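Local structure of periplasmic oligopeptide-binding protein (3ZS6) at residues 32-37 and 497-502; 194-197 and 202-205. The protein is a periplasmic solute-binding protein thought to bind oligopeptides and deliver them to an ABC transporter for uptake. All blocks are in the same frame, centred on the assembly; numbering follows the deposited sequence.

In the fold
Both interactions belong to the mixed four-stranded sheet 6-11, 210-215, 191-196, 181-187 and the elements packed on it, and their centres lie about 10 Å apart. Interaction 1 joins the end of helix 26-35 to the chain close to its C-terminus; interaction 2 shapes the loop that leaves strand 191-196. The centre of interaction 2 lies about 26 Å from the chain's centre, that of interaction 1 about 16 Å. M194 connects them through packing: its SD lies 3.5 Å from D34 CB, and its CE 3.9 Å from L35 CD2. A separate polar link lies at the far end of segment 32-37, where the E37 carboxylate bonds Y200 OH and W201 NE1, both between the segments of interaction 2.

Interaction 1 of 2, residues 32-37 and 497-502; sequences GLDLFE and RASQDM
D34 in the last turn of helix 26-35 meets S499 through a two-point hydrogen-bonded pair, a carboxylate gripping the amide and hydroxyl of one serine. This ties a helix near the start of a family 5 solute-binding fold to the chain close to its C-terminus, just before strand 503-504. S499 N donates to D34 OD1 over 3.0 Å, with an N-H...O angle of 161°. Its hydroxyl donates to the other oxygen, with S499 OG 2.7 Å from D34 OD2. Both donors arrive on the syn side of their oxygen and somewhat out of the carboxylate plane, so the serine approaches the open mouth of the group slightly tilted. The two anchor points fix how the carboxylate is rotated. On S499, OG stands beside its own backbone N (chi1 -58°), which places hydroxyl and amide where one carboxylate can take both.

A498 lies against the same oxygen as the serine amide, its CA 3.7 Å and its CB 3.8 Å from D34 OD1, a van der Waals contact. The carboxylate is buried, and neither oxygen relies on the serine alone: D34 OD2 has its strongest polar partner in Y213 OH from strand 210-215, and OD1 also takes a water. R9 NH1 from strand 6-11 bonds S499 OG and so positions the serine hydroxyl from the second shell.

S499 opens the 3-10 turn 499-501, and the carboxylate receives the first N-H of that turn directly and the second through that water, which donates to D34 OD1 and accepts from Q500 N. Q500 is linked to the helix through a second water as well. This one donates to L33 O at 2.8 Å and to Q500 OE1 at 3.0 Å, joining a backbone carbonyl of the helix end to the glutamine amide oxygen.

Interaction 2 of 2, residues 194-197 and 202-205; sequences MAKS and NARN
The long connection between the antiparallel neighbours 191-196 and 210-215 folds back on the strand it has just left, and K196, S197 and A203 make the contact. The lysine reaches over as a straight rod: CG lies opposite the backbone N (chi1 174°) and the chain stays extended to its end, carrying the ammonium group to the 3-10 turn 203-205. There NZ donates to the backbone oxygen of A203, 2.9 Å from A203 O. It comes from above the carbonyl plane, 38° out of it, with a C=O...N angle of 141°. NZ has a stronger partner in V206 O, so one ammonium group holds two backbone carbonyls of the loop. The last methylene follows closely, with K196 CE 3.1 Å from A203 O.

The methyl group of A203 points toward the strand end and rests on its backbone, A203 CB lying 3.6 Å from S197 O. Inside the turn, N205 N bonds N202 O at 2.9 Å, and the two asparagine side chains repeat the connection, N205 ND2 to N202 OD1, at 3.1 Å. Where the loop departs, S197 OG accepts from K199 N in an ST turn. With K196 and R209 hydrogen-bonded through their backbones, the whole forms a β-hairpin with a long, internally braced loop.

Interaction 1 of 2, residues 32-37 and 497-502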
loop_
_atom_site.group_PDB
_atom_site.type_symbol
_atom_site.label_atom_id
_atom_site.label_comp_id
_atom_site.label_asym_id
_atom_site.label_seq_id
_atom_site.Cartn_x
_atom_site.Cartn_y
_atom_site.Cartn_z
ATOM N N GLY A 32 0.851 10.148 7.397
ATOM C CA GLY A 32 2.044 10.017 8.222
ATOM C C GLY A 32 3.305 10.656 7.650
ATOM O O GLY A 32 4.183 11.119 8.404
ATOM N N LEU A 33 3.412 10.685 6.322
ATOM C CA LEU A 33 4.611 11.234 5.685
ATOM C C LEU A 33 4.584 12.762 5.592
ATOM O O LEU A 33 5.606 13.393 5.330
ATOM C CB LEU A 33 4.856 10.596 4.316
ATOM C CG LEU A 33 5.304 9.129 4.344
ATOM C CD1 LEU A 33 5.283 8.536 2.943
ATOM C CD2 LEU A 33 6.702 8.960 4.976
ATOM N N ASP A 34 3.414 13.358 5.804
ATOM C CA ASP A 34 3.337 14.798 6.038
ATOM C C ASP A 34 3.836 15.117 7.465
ATOM O O ASP A 34 4.392 16.185 7.705
ATOM C CB ASP A 34 1.897 15.309 5.878
ATOM C CG ASP A 34 1.475 15.483 4.421
ATOM O OD1 ASP A 34 2.309 15.333 3.492
ATOM O OD2 ASP A 34 0.289 15.798 4.211
ATOM N N LEU A 35 3.637 14.186 8.404
ATOM C CA LEU A 35 4.012 14.405 9.816
ATOM C C LEU A 35 5.434 13.954 10.187
ATOM O O LEU A 35 6.045 14.507 11.111
ATOM C CB LEU A 35 3.013 13.719 10.753
ATOM C CG LEU A 35 1.569 14.233 10.721
ATOM C CD1 LEU A 35 0.650 13.284 11.483
ATOM C CD2 LEU A 35 1.476 15.664 11.288
ATOM N N PHE A 36 5.947 12.951 9.473
ATOM C CA PHE A 36 7.263 12.374 9.758
ATOM C C PHE A 36 8.114 12.323 8.494
ATOM O O PHE A 36 7.595 12.181 7.389
ATOM C CB PHE A 36 7.145 10.945 10.302
ATOM C CG PHE A 36 6.438 10.839 11.627
ATOM C CD1 PHE A 36 5.053 10.743 11.688
ATOM C CD2 PHE A 36 7.164 10.808 12.812
ATOM C CE1 PHE A 36 4.395 10.622 12.909
ATOM C CE2 PHE A 36 6.520 10.696 14.040
ATOM C CZ PHE A 36 5.134 10.602 14.091
ATOM N N GLU A 37 9.426 12.421 8.669
ATOM C CA GLU A 37 10.355 12.357 7.549
ATOM C C GLU A 37 11.399 11.289 7.792
ATOM O O GLU A 37 12.061 11.290 8.830
ATOM C CB GLU A 37 11.063 13.703 7.371
ATOM C CG GLU A 37 12.061 13.725 6.206
ATOM C CD GLU A 37 12.790 15.049 6.109
ATOM O OE1 GLU A 37 13.430 15.453 7.107
ATOM O OE2 GLU A 37 12.705 15.692 5.042
ATOM N N ARG A 497 2.253 11.171 -2.725
ATOM C CA ARG A 497 2.348 12.592 -3.044
ATOM C C ARG A 497 2.166 13.438 -1.793
ATOM O O ARG A 497 1.048 13.633 -1.318
ATOM C CB ARG A 497 1.301 12.961 -4.110
ATOM C CG ARG A 497 1.478 12.218 -5.464
ATOM C CD ARG A 497 0.280 12.457 -6.393
ATOM N NE ARG A 497 0.605 12.296 -7.816
ATOM C CZ ARG A 497 0.327 11.217 -8.548
ATOM N NH1 ARG A 497 -0.278 10.160 -8.001
ATOM N NH2 ARG A 497 0.667 11.189 -9.834
ATOM N N ALA A 498 3.282 13.919 -1.260
ATOM C CA ALA A 498 3.294 14.671 -0.011
ATOM C C ALA A 498 2.796 16.087 -0.218
ATOM O O ALA A 498 3.008 16.685 -1.276
ATOM C CB ALA A 498 4.705 14.692 0.574
ATOM N N SER A 499 2.151 16.638 0.801
ATOM C CA SER A 499 1.645 18.002 0.707
ATOM C C SER A 499 2.753 19.057 0.508
ATOM O O SER A 499 2.541 20.068 -0.167
ATOM C CB SER A 499 0.805 18.327 1.942
ATOM O OG SER A 499 -0.264 17.405 2.069
ATOM N N GLN A 500 3.931 18.828 1.086
ATOM C CA GLN A 500 4.995 19.836 1.029
ATOM C C GLN A 500 5.544 20.059 -0.383
ATOM O O GLN A 500 6.256 21.039 -0.635
ATOM C CB GLN A 500 6.145 19.498 1.986
ATOM C CG GLN A 500 6.986 18.288 1.570
ATOM C CD GLN A 500 8.349 18.278 2.254
ATOM O OE1 GLN A 500 8.673 17.374 3.031
ATOM N NE2 GLN A 500 9.151 19.289 1.962
ATOM N N ASP A 501 5.236 19.145 -1.296
ATOM C CA ASP A 501 5.727 19.263 -2.662
ATOM C C ASP A 501 4.752 20.035 -3.557
ATOM O O ASP A 501 5.066 20.326 -4.712
ATOM C CB ASP A 501 6.049 17.876 -3.248
ATOM C CG ASP A 501 7.186 17.176 -2.497
ATOM O OD1 ASP A 501 8.194 17.843 -2.199
ATOM O OD2 ASP A 501 7.067 15.973 -2.181
ATOM N N MET A 502 3.580 20.374 -3.021
ATOM C CA MET A 502 2.589 21.140 -3.784
ATOM C C MET A 502 2.492 22.592 -3.291
ATOM O O MET A 502 3.052 22.941 -2.255
ATOM C CB MET A 502 1.222 20.437 -3.758
ATOM C CG MET A 502 1.184 19.150 -4.596
ATOM S SD MET A 502 -0.360 18.210 -4.467
ATOM C CE MET A 502 -0.123 17.424 -2.868
HETATM O O HOH W 1 6.624 15.211 3.486
HETATM O O HOH W 2 4.495 16.897 3.200
#

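Interaction 2 of 2, residues 194-197 and 202-205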
loop_
_atom_site.group_PDB
_atom_site.type_symbol
_atom_site.label_atom_id
_atom_site.label_comp_id
_atom_site.label_asym_id
_atom_site.label_seq_id
_atom_site.Cartn_x
_atom_site.Cartn_y
_atom_site.Cartn_z
ATOM N N MET A 194 -3.432 19.679 10.264
ATOM C CA MET A 194 -2.014 19.872 10.572
ATOM C C MET A 194 -1.504 21.208 10.044
ATOM O O MET A 194 -2.015 21.731 9.051
ATOM C CB MET A 194 -1.160 18.709 10.047
ATOM C CG MET A 194 -1.190 18.508 8.544
ATOM S SD MET A 194 -0.369 16.966 7.998
ATOM C CE MET A 194 -1.399 15.682 8.708
ATOM N N ALA A 195 -0.491 21.752 10.714
ATOM C CA ALA A 195 0.013 23.090 10.409
ATOM C C ALA A 195 1.491 23.036 10.047
ATOM O O ALA A 195 2.238 22.212 10.584
ATOM C CB ALA A 195 -0.193 24.004 11.604
ATOM N N LYS A 196 1.915 23.916 9.145
ATOM C CA LYS A 196 3.319 23.951 8.741
ATOM C C LYS A 196 4.199 24.075 9.988
ATOM O O LYS A 196 3.903 24.858 10.891
ATOM C CB LYS A 196 3.585 25.117 7.785
ATOM C CG LYS A 196 5.062 25.309 7.423
ATOM C CD LYS A 196 5.263 26.502 6.487
ATOM C CE LYS A 196 6.748 26.831 6.331
ATOM N NZ LYS A 196 6.986 27.862 5.274
ATOM N N SER A 197 5.268 23.291 10.042
ATOM C CA SER A 197 6.170 23.324 11.187
ATOM C C SER A 197 7.326 24.284 10.955
ATOM O O SER A 197 8.021 24.189 9.948
ATOM C CB SER A 197 6.735 21.932 11.469
ATOM O OG SER A 197 7.747 21.995 12.458
ATOM N N ASN A 202 13.649 22.119 6.342
ATOM C CA ASN A 202 13.407 22.748 5.047
ATOM C C ASN A 202 12.169 23.650 5.031
ATOM O O ASN A 202 11.554 23.858 3.984
ATOM C CB ASN A 202 13.335 21.693 3.933
ATOM C CG ASN A 202 13.758 22.248 2.582
ATOM O OD1 ASN A 202 14.484 23.248 2.512
ATOM N ND2 ASN A 202 13.313 21.605 1.502
ATOM N N ALA A 203 11.827 24.200 6.193
ATOM C CA ALA A 203 10.613 24.998 6.357
ATOM C C ALA A 203 10.518 26.151 5.351
ATOM O O ALA A 203 9.446 26.425 4.806
ATOM C CB ALA A 203 10.527 25.532 7.789
ATOM N N ARG A 204 11.643 26.816 5.106
ATOM C CA ARG A 204 11.680 27.944 4.177
ATOM C C ARG A 204 11.172 27.594 2.783
ATOM O O ARG A 204 10.738 28.473 2.045
ATOM C CB ARG A 204 13.095 28.529 4.081
ATOM C CG ARG A 204 13.525 29.316 5.313
ATOM C CD ARG A 204 14.923 29.910 5.144
ATOM N NE ARG A 204 15.918 28.882 4.842
ATOM C CZ ARG A 204 16.587 28.192 5.762
ATOM N NH1 ARG A 204 16.372 28.417 7.054
ATOM N NH2 ARG A 204 17.472 27.275 5.390
ATOM N N ASN A 205 11.235 26.316 2.423
ATOM C CA ASN A 205 10.778 25.869 1.107
ATOM C C ASN A 205 9.419 25.157 1.114
ATOM O O ASN A 205 8.944 24.702 0.077
ATOM C CB ASN A 205 11.844 24.999 0.430
ATOM C CG ASN A 205 13.046 25.814 -0.039
ATOM O OD1 ASN A 205 12.885 26.859 -0.668
ATOM N ND2 ASN A 205 14.254 25.353 0.291
#